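Local coordinates for protein dTDP-4-dehydrorhamnose reductase (Sulfolobus tokodaii, PDB 2GGS) that binds NADPH in a Rossmann-type fold and, judging by its family, probably reduces dTDP-4-dehydrorhamnose in the making of dTDP-rhamnose, at residues A[78-81]-A[82-86]; A[87-90]-A[91-95]. All blocks are in the same frame, centred on the assembly; numbering follows the deposited sequence.

Interaction 1 (A[78-81]-A[82-86]); sequences EKAY and KINAE. With NDP (NADPH dihydro-nicotinamide-adenine-dinucleotide phosphate), chain C.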
ATOM      1  N   GLU A  78     -18.787   2.897  -6.055  1.00 19.13           N
ATOM      2  CA  GLU A  78     -18.531   3.995  -6.999  1.00 20.57           C
ATOM      3  C   GLU A  78     -17.330   4.871  -6.599  1.00 19.16           C
ATOM      4  O   GLU A  78     -16.482   5.165  -7.425  1.00 19.53           O
ATOM      5  CB  GLU A  78     -19.769   4.899  -7.158  1.00 20.51           C
ATOM      6  CG  GLU A  78     -20.958   4.220  -7.804  1.00 27.55           C
ATOM      7  CD  GLU A  78     -21.931   3.573  -6.829  1.00 34.01           C
ATOM      8  OE1 GLU A  78     -21.620   3.435  -5.605  1.00 35.56           O
ATOM      9  OE2 GLU A  78     -23.011   3.155  -7.331  1.00 35.84           O
ATOM     10  N   LYS A  79     -17.288   5.282  -5.336  1.00 17.43           N
ATOM     11  CA  LYS A  79     -16.182   6.083  -4.817  1.00 18.80           C
ATOM     12  C   LYS A  79     -14.853   5.310  -4.919  1.00 16.97           C
ATOM     13  O   LYS A  79     -13.850   5.880  -5.340  1.00 18.19           O
ATOM     14  CB  LYS A  79     -16.423   6.457  -3.358  1.00 19.74           C
ATOM     15  CG  LYS A  79     -15.338   7.326  -2.770  1.00 24.08           C
ATOM     16  CD  LYS A  79     -15.567   7.542  -1.282  1.00 31.50           C
ATOM     17  CE  LYS A  79     -14.400   8.289  -0.626  1.00 33.55           C
ATOM     18  NZ  LYS A  79     -14.705   8.553   0.830  1.00 36.85           N
ATOM     19  N   ALA A  80     -14.871   4.048  -4.500  1.00 16.40           N
ATOM     20  CA  ALA A  80     -13.631   3.187  -4.574  1.00 14.85           C
ATOM     21  C   ALA A  80     -13.141   3.094  -5.997  1.00 14.87           C
ATOM     22  O   ALA A  80     -11.944   3.292  -6.276  1.00 15.61           O
ATOM     23  CB  ALA A  80     -13.915   1.809  -4.011  1.00 13.99           C
ATOM     24  N   TYR A  81     -14.051   2.832  -6.935  1.00 14.57           N
ATOM     25  CA  TYR A  81     -13.665   2.797  -8.344  1.00 14.88           C
ATOM     26  C   TYR A  81     -12.969   4.064  -8.859  1.00 14.75           C
ATOM     27  O   TYR A  81     -11.964   4.023  -9.555  1.00 15.11           O
ATOM     28  CB  TYR A  81     -14.885   2.423  -9.233  1.00 15.43           C
ATOM     29  CG  TYR A  81     -14.481   2.256 -10.687  1.00 17.46           C
ATOM     30  CD1 TYR A  81     -13.961   1.036 -11.146  1.00 18.17           C
ATOM     31  CD2 TYR A  81     -14.606   3.312 -11.603  1.00 20.37           C
ATOM     32  CE1 TYR A  81     -13.584   0.866 -12.484  1.00 17.97           C
ATOM     33  CE2 TYR A  81     -14.233   3.147 -12.942  1.00 18.65           C
ATOM     34  CZ  TYR A  81     -13.713   1.918 -13.353  1.00 17.67           C
ATOM     35  OH  TYR A  81     -13.349   1.753 -14.643  1.00 18.94           O
ATOM     36  N   LYS A  82     -13.517   5.221  -8.549  1.00 14.73           N
ATOM     37  CA  LYS A  82     -12.989   6.432  -9.082  1.00 15.04           C
ATOM     38  C   LYS A  82     -11.579   6.723  -8.650  1.00 14.73           C
ATOM     39  O   LYS A  82     -10.805   7.232  -9.454  1.00 15.42           O
ATOM     40  CB  LYS A  82     -13.848   7.606  -8.634  1.00 17.21           C
ATOM     41  CG  LYS A  82     -15.113   7.691  -9.449  1.00 23.39           C
ATOM     42  CD  LYS A  82     -15.460   9.159  -9.697  1.00 32.95           C
ATOM     43  CE  LYS A  82     -16.492   9.673  -8.697  1.00 35.00           C
ATOM     44  NZ  LYS A  82     -17.883   9.269  -9.103  1.00 39.05           N
ATOM     45  N   ILE A  83     -11.261   6.426  -7.395  1.00 13.82           N
ATOM     46  CA  ILE A  83      -9.913   6.750  -6.893  1.00 14.95           C
ATOM     47  C   ILE A  83      -8.975   5.555  -7.105  1.00 14.32           C
ATOM     48  O   ILE A  83      -7.841   5.767  -7.517  1.00 14.20           O
ATOM     49  CB  ILE A  83      -9.906   7.251  -5.416  1.00 13.71           C
ATOM     50  CG1 ILE A  83      -8.510   7.708  -4.938  1.00 14.63           C
ATOM     51  CG2 ILE A  83     -10.485   6.186  -4.449  1.00 14.07           C
ATOM     52  CD1 ILE A  83      -7.769   8.681  -5.831  1.00 15.65           C
ATOM     53  N   ASN A  84      -9.463   4.340  -6.827  1.00 15.26           N
ATOM     54  CA  ASN A  84      -8.567   3.169  -6.871  1.00 14.08           C
ATOM     55  C   ASN A  84      -8.309   2.668  -8.266  1.00 14.94           C
ATOM     56  O   ASN A  84      -7.265   2.015  -8.524  1.00 16.14           O
ATOM     57  CB  ASN A  84      -9.159   2.041  -6.042  1.00 12.78           C
ATOM     58  CG  ASN A  84      -9.056   2.288  -4.565  1.00 12.22           C
ATOM     59  OD1 ASN A  84      -8.397   3.229  -4.099  1.00 15.49           O
ATOM     60  ND2 ASN A  84      -9.678   1.391  -3.806  1.00 14.02           N
ATOM     61  N   ALA A  85      -9.228   2.974  -9.182  1.00 15.45           N
ATOM     62  CA  ALA A  85      -9.091   2.510 -10.554  1.00 14.88           C
ATOM     63  C   ALA A  85      -9.043   3.674 -11.554  1.00 15.23           C
ATOM     64  O   ALA A  85      -8.029   3.909 -12.220  1.00 14.45           O
ATOM     65  CB  ALA A  85     -10.198   1.505 -10.913  1.00 14.22           C
ATOM     66  N   GLU A  86     -10.124   4.457 -11.641  1.00 14.96           N
ATOM     67  CA  GLU A  86     -10.214   5.378 -12.779  1.00 16.73           C
ATOM     68  C   GLU A  86      -9.131   6.475 -12.753  1.00 16.53           C
ATOM     69  O   GLU A  86      -8.649   6.845 -13.796  1.00 16.97           O
ATOM     70  CB  GLU A  86     -11.620   6.016 -12.841  1.00 17.62           C
ATOM     71  CG  GLU A  86     -11.936   6.566 -14.238  1.00 19.82           C
ATOM     72  CD  GLU A  86     -13.410   6.883 -14.416  1.00 25.31           C
ATOM     73  OE1 GLU A  86     -14.150   6.869 -13.406  1.00 25.58           O
ATOM     74  OE2 GLU A  86     -13.793   7.148 -15.573  1.00 28.84           O
TER
HETATM   75  PA  NDP C 900      -3.291   5.543   3.463  1.00 16.18           P
HETATM   76  O1A NDP C 900      -4.701   5.217   3.730  1.00 18.45           O
HETATM   77  O2A NDP C 900      -2.500   5.844   4.679  1.00 14.52           O
HETATM   78  O5B NDP C 900      -3.146   6.762   2.468  1.00 16.20           O
HETATM   79  C5B NDP C 900      -4.076   6.952   1.416  1.00 14.63           C
HETATM   80  C4B NDP C 900      -3.591   8.167   0.668  1.00 16.80           C
HETATM   81  O4B NDP C 900      -4.416   8.309  -0.491  1.00 15.43           O
HETATM   82  C3B NDP C 900      -3.641   9.444   1.491  1.00 15.07           C
HETATM   83  O3B NDP C 900      -2.485  10.191   1.224  1.00 17.01           O
HETATM   84  C2B NDP C 900      -4.873  10.139   0.899  1.00 16.25           C
HETATM   85  O2B NDP C 900      -4.705  11.519   1.022  1.00 15.10           O
HETATM   86  C1B NDP C 900      -4.760   9.685  -0.550  1.00 16.41           C
HETATM   87  N9A NDP C 900      -6.037   9.835  -1.254  1.00 15.99           N
HETATM   88  C8A NDP C 900      -7.174   9.109  -1.063  1.00 15.65           C
HETATM   89  N7A NDP C 900      -8.134   9.589  -1.904  1.00 16.59           N
HETATM   90  C5A NDP C 900      -7.597  10.603  -2.603  1.00 15.10           C
HETATM   91  C6A NDP C 900      -8.118  11.460  -3.581  1.00 17.77           C
HETATM   92  N6A NDP C 900      -9.439  11.405  -3.908  1.00 16.86           N
HETATM   93  N1A NDP C 900      -7.278  12.422  -4.072  1.00 15.73           N
HETATM   94  C2A NDP C 900      -5.957  12.574  -3.671  1.00 17.19           C
HETATM   95  N3A NDP C 900      -5.460  11.738  -2.700  1.00 14.13           N
HETATM   96  C4A NDP C 900      -6.276  10.788  -2.187  1.00 15.89           C
HETATM   97  O3  NDP C 900      -2.777   4.275   2.591  1.00 14.66           O
HETATM   98  PN  NDP C 900      -1.330   3.550   2.685  1.00 14.39           P
HETATM   99  O1N NDP C 900      -0.213   4.466   2.749  1.00 13.68           O
HETATM  100  O2N NDP C 900      -1.553   2.532   3.737  1.00 13.49           O
HETATM  101  O5D NDP C 900      -1.355   2.763   1.292  1.00 14.43           O
HETATM  102  C5D NDP C 900      -0.502   3.164   0.224  1.00 14.92           C
HETATM  103  C4D NDP C 900      -0.742   2.327  -1.026  1.00 15.81           C
HETATM  104  O4D NDP C 900      -0.479   0.979  -0.711  1.00 16.04           O
HETATM  105  C3D NDP C 900      -2.171   2.374  -1.558  1.00 16.27           C
HETATM  106  O3D NDP C 900      -2.028   2.240  -2.947  1.00 16.77           O
HETATM  107  C2D NDP C 900      -2.815   1.136  -0.984  1.00 15.08           C
HETATM  108  O2D NDP C 900      -3.912   0.728  -1.783  1.00 16.63           O
HETATM  109  C1D NDP C 900      -1.607   0.170  -1.051  1.00 16.94           C
HETATM  110  N1N NDP C 900      -1.766  -0.928  -0.090  1.00 21.41           N
HETATM  111  C2N NDP C 900      -2.094  -0.606   1.199  1.00 30.72           C
HETATM  112  C3N NDP C 900      -2.077  -1.554   2.213  1.00 33.95           C
HETATM  113  C7N NDP C 900      -2.441  -1.137   3.601  1.00 33.79           C
HETATM  114  O7N NDP C 900      -2.652  -2.133   4.575  1.00 38.93           O
HETATM  115  N7N NDP C 900      -2.575   0.156   3.891  1.00 39.81           N
HETATM  116  C4N NDP C 900      -1.703  -2.995   1.916  1.00 33.29           C
HETATM  117  C5N NDP C 900      -1.391  -3.265   0.463  1.00 25.34           C
HETATM  118  C6N NDP C 900      -1.426  -2.214  -0.461  1.00 27.87           C
HETATM  119  P2B NDP C 900      -5.498  12.404   2.180  1.00 16.67           P
HETATM  120  O1X NDP C 900      -4.695  13.641   2.215  1.00 15.90           O
HETATM  121  O2X NDP C 900      -5.497  11.638   3.461  1.00 16.79           O
HETATM  122  O3X NDP C 900      -6.967  12.645   1.747  1.00 20.95           O
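Tyr-81 puts its ring over the Ala-85 methyl, with an edge toward Glu-86. Its CG lies opposite the backbone N (chi1 -175°), on the carbonyl side, which carries the ring to Ala-85, one turn on. Glu-86 starts likewise (chi1 -159°) and runs out extended. Both lie on helix 77-97 of the Rossmann fold, where the chain makes a pi-type turn at 82-86. The methyl of Ala-85 sits over one face of the ring as a CH-pi contact, CB 4.1 Å from the Tyr-81 ring centroid. Glu-86 meets the edge instead, its OE1 3.8 Å from CE2 of Tyr-81. On helix 129-141, Leu-136 and Phe-140 also touch the ring. With an alanine here the ring is gone, which would probably leave a gap beside Leu-136 and Phe-140 and the Ala-85 methyl without its aromatic partner. The wide turn shows in the backbone, since Tyr-81 O accepts from both Ala-85 N and Glu-86 N. Asn-84 ties the helix to its surroundings, with OD1 bonded to Met-67 N and ND2 to Ser-133 OG. Ile-83 lies against the adenine of NADPH. Ile-83 CD1 is 3.6 Å from C6A and CG1 3.6 Å from N7A of the nucleotide.

Interaction 2 (A[87-90]-A[91-95]); sequences AVRH and IVRAG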
ATOM      1  N   ALA A  87      -8.747   6.962 -11.574  1.00 17.09           N
ATOM      2  CA  ALA A  87      -7.712   8.002 -11.460  1.00 15.69           C
ATOM      3  C   ALA A  87      -6.430   7.530 -12.105  1.00 16.70           C
ATOM      4  O   ALA A  87      -5.689   8.332 -12.692  1.00 16.88           O
ATOM      5  CB  ALA A  87      -7.472   8.413  -9.997  1.00 16.44           C
ATOM      6  N   VAL A  88      -6.174   6.208 -11.985  1.00 15.69           N
ATOM      7  CA  VAL A  88      -4.949   5.630 -12.546  1.00 15.71           C
ATOM      8  C   VAL A  88      -4.922   5.812 -14.060  1.00 15.12           C
ATOM      9  O   VAL A  88      -3.858   6.062 -14.640  1.00 15.03           O
ATOM     10  CB  VAL A  88      -4.766   4.140 -12.157  1.00 15.28           C
ATOM     11  CG1 VAL A  88      -3.421   3.613 -12.730  1.00 15.02           C
ATOM     12  CG2 VAL A  88      -4.784   3.980 -10.655  1.00 14.98           C
ATOM     13  N   ARG A  89      -6.084   5.674 -14.715  1.00 15.08           N
ATOM     14  CA  ARG A  89      -6.144   5.868 -16.158  1.00 17.20           C
ATOM     15  C   ARG A  89      -5.629   7.275 -16.521  1.00 16.50           C
ATOM     16  O   ARG A  89      -4.878   7.489 -17.503  1.00 17.69           O
ATOM     17  CB  ARG A  89      -7.565   5.672 -16.681  1.00 17.86           C
ATOM     18  CG  ARG A  89      -7.564   5.765 -18.216  1.00 18.45           C
ATOM     19  CD  ARG A  89      -8.876   5.297 -18.840  1.00 27.76           C
ATOM     20  NE  ARG A  89      -9.846   6.376 -18.958  1.00 28.82           N
ATOM     21  CZ  ARG A  89      -9.935   7.208 -19.988  1.00 31.75           C
ATOM     22  NH1 ARG A  89      -9.080   7.129 -21.009  1.00 34.87           N
ATOM     23  NH2 ARG A  89     -10.870   8.146 -19.974  1.00 33.42           N
ATOM     24  N   HIS A  90      -6.014   8.236 -15.711  1.00 16.91           N
ATOM     25  CA  HIS A  90      -5.661   9.610 -15.992  1.00 17.28           C
ATOM     26  C   HIS A  90      -4.218   9.950 -15.604  1.00 17.46           C
ATOM     27  O   HIS A  90      -3.571  10.735 -16.253  1.00 17.63           O
ATOM     28  CB  HIS A  90      -6.702  10.521 -15.334  1.00 17.28           C
ATOM     29  CG  HIS A  90      -8.055  10.355 -15.939  1.00 18.16           C
ATOM     30  ND1 HIS A  90      -8.404  10.990 -17.112  1.00 21.64           N
ATOM     31  CD2 HIS A  90      -9.126   9.602 -15.584  1.00 20.76           C
ATOM     32  CE1 HIS A  90      -9.645  10.659 -17.436  1.00 23.55           C
ATOM     33  NE2 HIS A  90     -10.102   9.805 -16.542  1.00 22.18           N
ATOM     34  N   ILE A  91      -3.712   9.334 -14.545  1.00 17.17           N
ATOM     35  CA  ILE A  91      -2.311   9.453 -14.228  1.00 17.25           C
ATOM     36  C   ILE A  91      -1.434   8.912 -15.371  1.00 16.72           C
ATOM     37  O   ILE A  91      -0.499   9.559 -15.801  1.00 16.58           O
ATOM     38  CB  ILE A  91      -2.000   8.699 -12.909  1.00 16.34           C
ATOM     39  CG1 ILE A  91      -2.665   9.433 -11.739  1.00 17.07           C
ATOM     40  CG2 ILE A  91      -0.488   8.610 -12.717  1.00 16.64           C
ATOM     41  CD1 ILE A  91      -2.536   8.642 -10.398  1.00 17.55           C
ATOM     42  N   VAL A  92      -1.784   7.742 -15.879  1.00 17.27           N
ATOM     43  CA  VAL A  92      -1.053   7.145 -17.008  1.00 18.75           C
ATOM     44  C   VAL A  92      -1.120   8.048 -18.266  1.00 18.42           C
ATOM     45  O   VAL A  92      -0.094   8.294 -18.903  1.00 19.15           O
ATOM     46  CB  VAL A  92      -1.550   5.736 -17.297  1.00 18.69           C
ATOM     47  CG1 VAL A  92      -0.980   5.223 -18.618  1.00 20.80           C
ATOM     48  CG2 VAL A  92      -1.138   4.823 -16.116  1.00 18.86           C
ATOM     49  N   ARG A  93      -2.322   8.559 -18.573  1.00 18.78           N
ATOM     50  CA  ARG A  93      -2.493   9.383 -19.771  1.00 19.50           C
ATOM     51  C   ARG A  93      -1.642  10.661 -19.746  1.00 19.97           C
ATOM     52  O   ARG A  93      -0.858  10.926 -20.674  1.00 19.76           O
ATOM     53  CB  ARG A  93      -3.962   9.729 -19.998  1.00 19.85           C
ATOM     54  CG  ARG A  93      -4.157  10.360 -21.359  1.00 21.14           C
ATOM     55  CD  ARG A  93      -5.598  10.332 -21.742  1.00 28.14           C
ATOM     56  NE  ARG A  93      -6.410  11.183 -20.886  1.00 28.45           N
ATOM     57  CZ  ARG A  93      -7.681  11.473 -21.153  1.00 31.67           C
ATOM     58  NH1 ARG A  93      -8.243  10.979 -22.246  1.00 32.85           N
ATOM     59  NH2 ARG A  93      -8.392  12.257 -20.357  1.00 31.62           N
ATOM     60  N   ALA A  94      -1.797  11.441 -18.682  1.00 20.30           N
ATOM     61  CA  ALA A  94      -0.976  12.641 -18.463  1.00 19.95           C
ATOM     62  C   ALA A  94       0.509  12.360 -18.344  1.00 21.29           C
ATOM     63  O   ALA A  94       1.338  13.097 -18.918  1.00 21.85           O
ATOM     64  CB  ALA A  94      -1.481  13.390 -17.248  1.00 20.19           C
ATOM     65  N   GLY A  95       0.862  11.302 -17.607  1.00 20.05           N
ATOM     66  CA  GLY A  95       2.229  10.836 -17.546  1.00 19.24           C
ATOM     67  C   GLY A  95       2.828  10.601 -18.929  1.00 19.33           C
ATOM     68  O   GLY A  95       3.997  10.895 -19.146  1.00 18.92           O
TER
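His-90 and Arg-93 run out together, three residues apart on helix 77-97, a helix that packs on the parallel sheet of the Rossmann fold. Arg-93 NH2 comes to the edge of the imidazole, 3.5 Å from His-90 ND1, and the guanidinium is turned 77° from the plane of that ring. Arg-89 runs alongside Arg-93, and its NH1 stands over one face of the Arg-93 guanidinium, 4.1 Å from NH1 of that residue. Val-88 and Ile-91 are the apolar part of the contact. Ile-91 CG1 is anti to the carbonyl carbon (chi1 -68°), which lays it 3.4 Å from Ala-87 O. Regular i to i+4 bonds hold the backbone beneath these side chains. The straightest runs from Val-92 N to Val-88 O, 2.9 Å long, with an angle of 170° at the hydrogen. Farther out, Val-88 packs on Phe-140 and Ala-141 of helix 129-141, and Ile-91 reaches Ile-61 and Asn-63 on strand 60-63. Phe-46 stacks on the His-90 ring and probably helps to hold the ring's rotation. Glu-50 on helix 46-56 bridges the first pair and probably offsets part of the positive charge gathered here. Its OE2 is hydrogen-bonded to His-90 ND1 and forms a salt bridge with Arg-93 NH2.

Both interactions lie on helix 77-97, one after the other, so neither closes a loop and they neither nest nor cross. From the N terminus, the chain first builds the strands and helices up to strand 60-63, among them helix 46-56, and then helix 70-75 before entering this helix. Interaction 1 comes first and lies beside the adenine of NADPH. Interaction 2 follows, its centre 13 Å away, farther from the cofactor. A probable hydrogen bond from Ala-87 N to Lys-82 O joins them. Together they tie helix 129-141 to this helix along both halves. The first half also meets helix 70-75. The second meets helix 46-56 and strand 60-63. Leu-43 touches both halves.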